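PDB 4R25: nitrogen regulatory PII-like protein, which is a trimeric PII-family signalling protein required for full induction of the nrgAB operon when ammonium is limiting. Local coordinates for residues 6-11 with 63-68. Sequence-based numbering, arbitrary orientation.
Sequences VEIVTR and IEIVVS. With ZN (zinc ion), chain E.
E64 OE2 binds a zinc ion at 2.3 Å and lies 3.1 Å from E7 OE2 on the neighbouring strand, a worked example of how a metal can probably let two buried carboxylates sit together. The strands are the antiparallel central pair of the ferredoxin-like sheet of the PII fold, in which strand order 2-3-1-4 places 4-10 beside 51-67. E7 OE2 also binds the zinc, by a longer bond of 2.6 Å; K5 and a water also bind the ion. The two glutamates run side by side from a non-hydrogen-bonded pair, their carboxylate planes only 24° apart. E7 carries CG anti to its own N (chi1 -166°), whereas E64 turns CG beside its N (chi1 -64°), and both chains then extend toward the metal. The cation probably offsets the repulsion of the paired oxygens, helped at E64 OE1 by a salt bridge to K62 of the third subunit.

Backbone bonds flank this pair on both sides. V6 and I65 exchange two, as do I8 and I63, where each N reaches the partner's O at 2.8 Å. Side chains of these four residues occupy the other face of the sheet, where I8 also meets A79 and L83 of helix 72-83. There the CB atoms of I8 and I63 stand 4.1 Å apart, and the side chain of I8 slants across that of I65, bringing the two CD1 atoms within 4.0 Å.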
ATOM      1  N   VAL A   6      -7.034   5.419  -5.257  1.00 39.63           N
ATOM      2  CA  VAL A   6      -7.340   6.401  -4.238  1.00 27.80           C
ATOM      3  C   VAL A   6      -7.170   5.769  -2.867  1.00 36.43           C
ATOM      4  O   VAL A   6      -7.812   4.774  -2.541  1.00 38.37           O
ATOM      5  CB  VAL A   6      -8.760   6.979  -4.404  1.00 42.24           C
ATOM      6  CG1 VAL A   6      -9.079   7.955  -3.279  1.00 27.58           C
ATOM      7  CG2 VAL A   6      -8.882   7.663  -5.742  1.00 32.48           C
ATOM      8  N   GLU A   7      -6.292   6.362  -2.067  1.00 38.64           N
ATOM      9  CA  GLU A   7      -5.995   5.851  -0.741  1.00 32.54           C
ATOM     10  C   GLU A   7      -6.471   6.829   0.333  1.00 47.08           C
ATOM     11  O   GLU A   7      -5.914   7.917   0.486  1.00 46.02           O
ATOM     12  CB  GLU A   7      -4.497   5.629  -0.625  1.00 33.64           C
ATOM     13  CG  GLU A   7      -4.057   4.804   0.546  1.00 39.82           C
ATOM     14  CD  GLU A   7      -2.628   4.325   0.369  1.00 62.53           C
ATOM     15  OE1 GLU A   7      -1.711   4.867   1.026  1.00 59.43           O
ATOM     16  OE2 GLU A   7      -2.422   3.406  -0.450  1.00 78.70           O
ATOM     17  N   ILE A   8      -7.508   6.444   1.067  1.00 38.87           N
ATOM     18  CA  ILE A   8      -8.014   7.273   2.144  1.00 31.77           C
ATOM     19  C   ILE A   8      -7.525   6.742   3.484  1.00 40.53           C
ATOM     20  O   ILE A   8      -7.775   5.590   3.830  1.00 51.08           O
ATOM     21  CB  ILE A   8      -9.555   7.306   2.147  1.00 32.88           C
ATOM     22  CG1 ILE A   8     -10.088   7.606   0.745  1.00 32.55           C
ATOM     23  CG2 ILE A   8     -10.056   8.332   3.144  1.00 35.70           C
ATOM     24  CD1 ILE A   8     -11.593   7.428   0.608  1.00 42.09           C
ATOM     25  N   VAL A   9      -6.822   7.577   4.237  1.00 40.29           N
ATOM     26  CA  VAL A   9      -6.351   7.182   5.559  1.00 45.24           C
ATOM     27  C   VAL A   9      -7.004   8.053   6.630  1.00 54.95           C
ATOM     28  O   VAL A   9      -6.679   9.228   6.775  1.00 43.94           O
ATOM     29  CB  VAL A   9      -4.818   7.274   5.661  1.00 43.99           C
ATOM     30  CG1 VAL A   9      -4.368   7.045   7.087  1.00 42.80           C
ATOM     31  CG2 VAL A   9      -4.168   6.271   4.721  1.00 39.66           C
ATOM     32  N   THR A  10      -7.923   7.470   7.389  1.00 49.65           N
ATOM     33  CA  THR A  10      -8.813   8.283   8.196  1.00 47.92           C
ATOM     34  C   THR A  10      -9.267   7.647   9.517  1.00 43.33           C
ATOM     35  O   THR A  10      -8.813   6.572   9.902  1.00 55.21           O
ATOM     36  CB  THR A  10     -10.018   8.749   7.337  1.00 48.42           C
ATOM     37  OG1 THR A  10     -10.941   9.500   8.131  1.00 62.99           O
ATOM     38  CG2 THR A  10     -10.726   7.559   6.702  1.00 62.76           C
ATOM     39  N   ARG A  11     -10.140   8.364  10.217  1.00 63.43           N
ATOM     40  CA  ARG A  11     -10.724   7.950  11.492  1.00 67.39           C
ATOM     41  C   ARG A  11     -11.754   6.842  11.257  1.00 62.31           C
ATOM     42  O   ARG A  11     -12.525   6.907  10.300  1.00 72.73           O
ATOM     43  CB  ARG A  11     -11.371   9.189  12.133  1.00 71.25           C
ATOM     44  CG  ARG A  11     -12.316   8.978  13.300  1.00 87.30           C
ATOM     45  CD  ARG A  11     -13.097  10.279  13.601  1.00 64.54           C
ATOM     46  NE  ARG A  11     -12.242  11.435  13.898  1.00 73.65           N
ATOM     47  CZ  ARG A  11     -12.226  12.559  13.181  1.00 77.16           C
ATOM     48  NH1 ARG A  11     -13.022  12.690  12.123  1.00 56.25           N
ATOM     49  NH2 ARG A  11     -11.418  13.560  13.515  1.00 58.26           N
ATOM     50  N   ILE A  63      -8.460   2.904   3.401  1.00 37.57           N
ATOM     51  CA  ILE A  63      -9.403   2.492   2.374  1.00 26.86           C
ATOM     52  C   ILE A  63      -8.801   2.690   0.993  1.00 29.05           C
ATOM     53  O   ILE A  63      -8.393   3.789   0.632  1.00 39.83           O
ATOM     54  CB  ILE A  63     -10.684   3.325   2.443  1.00 44.09           C
ATOM     55  CG1 ILE A  63     -11.386   3.126   3.793  1.00 42.98           C
ATOM     56  CG2 ILE A  63     -11.598   2.983   1.272  1.00 30.31           C
ATOM     57  CD1 ILE A  63     -12.397   4.170   4.117  1.00 36.74           C
ATOM     58  N   GLU A  64      -8.785   1.626   0.206  1.00 39.94           N
ATOM     59  CA  GLU A  64      -8.263   1.697  -1.150  1.00 39.05           C
ATOM     60  C   GLU A  64      -9.336   1.482  -2.232  1.00 47.39           C
ATOM     61  O   GLU A  64     -10.127   0.539  -2.189  1.00 37.25           O
ATOM     62  CB  GLU A  64      -7.109   0.720  -1.315  1.00 33.51           C
ATOM     63  CG  GLU A  64      -5.917   1.070  -0.440  1.00 47.19           C
ATOM     64  CD  GLU A  64      -4.755   0.110  -0.614  1.00 69.53           C
ATOM     65  OE1 GLU A  64      -4.979  -1.050  -1.024  1.00 72.83           O
ATOM     66  OE2 GLU A  64      -3.612   0.522  -0.345  1.00 73.00           O
ATOM     67  N   ILE A  65      -9.349   2.385  -3.198  1.00 29.56           N
ATOM     68  CA  ILE A  65     -10.299   2.352  -4.281  1.00 32.73           C
ATOM     69  C   ILE A  65      -9.519   2.525  -5.570  1.00 36.75           C
ATOM     70  O   ILE A  65      -8.698   3.429  -5.685  1.00 41.31           O
ATOM     71  CB  ILE A  65     -11.315   3.494  -4.136  1.00 38.49           C
ATOM     72  CG1 ILE A  65     -11.834   3.543  -2.699  1.00 42.81           C
ATOM     73  CG2 ILE A  65     -12.460   3.330  -5.117  1.00 39.30           C
ATOM     74  CD1 ILE A  65     -12.439   4.870  -2.312  1.00 50.52           C
ATOM     75  N   VAL A  66      -9.737   1.632  -6.524  1.00 42.36           N
ATOM     76  CA  VAL A  66      -9.147   1.791  -7.842  1.00 40.43           C
ATOM     77  C   VAL A  66     -10.233   2.282  -8.778  1.00 41.64           C
ATOM     78  O   VAL A  66     -11.372   1.843  -8.687  1.00 45.48           O
ATOM     79  CB  VAL A  66      -8.562   0.471  -8.359  1.00 48.06           C
ATOM     80  CG1 VAL A  66      -7.972   0.654  -9.759  1.00 42.77           C
ATOM     81  CG2 VAL A  66      -7.510  -0.043  -7.390  1.00 46.25           C
ATOM     82  N   VAL A  67      -9.892   3.211  -9.661  1.00 35.05           N
ATOM     83  CA  VAL A  67     -10.892   3.798 -10.541  1.00 46.12           C
ATOM     84  C   VAL A  67     -10.317   4.087 -11.898  1.00 50.86           C
ATOM     85  O   VAL A  67      -9.122   4.352 -12.033  1.00 58.47           O
ATOM     86  CB  VAL A  67     -11.456   5.129  -9.993  1.00 44.30           C
ATOM     87  CG1 VAL A  67     -12.195   4.902  -8.683  1.00 47.19           C
ATOM     88  CG2 VAL A  67     -10.335   6.149  -9.821  1.00 54.43           C
ATOM     89  N   SER A  68     -11.187   4.039 -12.900  1.00 60.58           N
ATOM     90  CA  SER A  68     -10.837   4.450 -14.248  1.00 54.59           C
ATOM     91  C   SER A  68     -11.990   5.238 -14.856  1.00 57.56           C
ATOM     92  O   SER A  68     -11.876   6.440 -15.069  1.00 54.15           O
ATOM     93  CB  SER A  68     -10.494   3.239 -15.110  1.00 61.15           C
ATOM     94  OG  SER A  68      -9.947   3.655 -16.346  1.00 68.96           O
TER
HETATM   95 ZN    ZN E 204      -1.341   0.992  -0.601  1.00114.89          ZN
HETATM   96  O   HOH W   1      -0.393  -0.682   1.108  0.33 39.85           O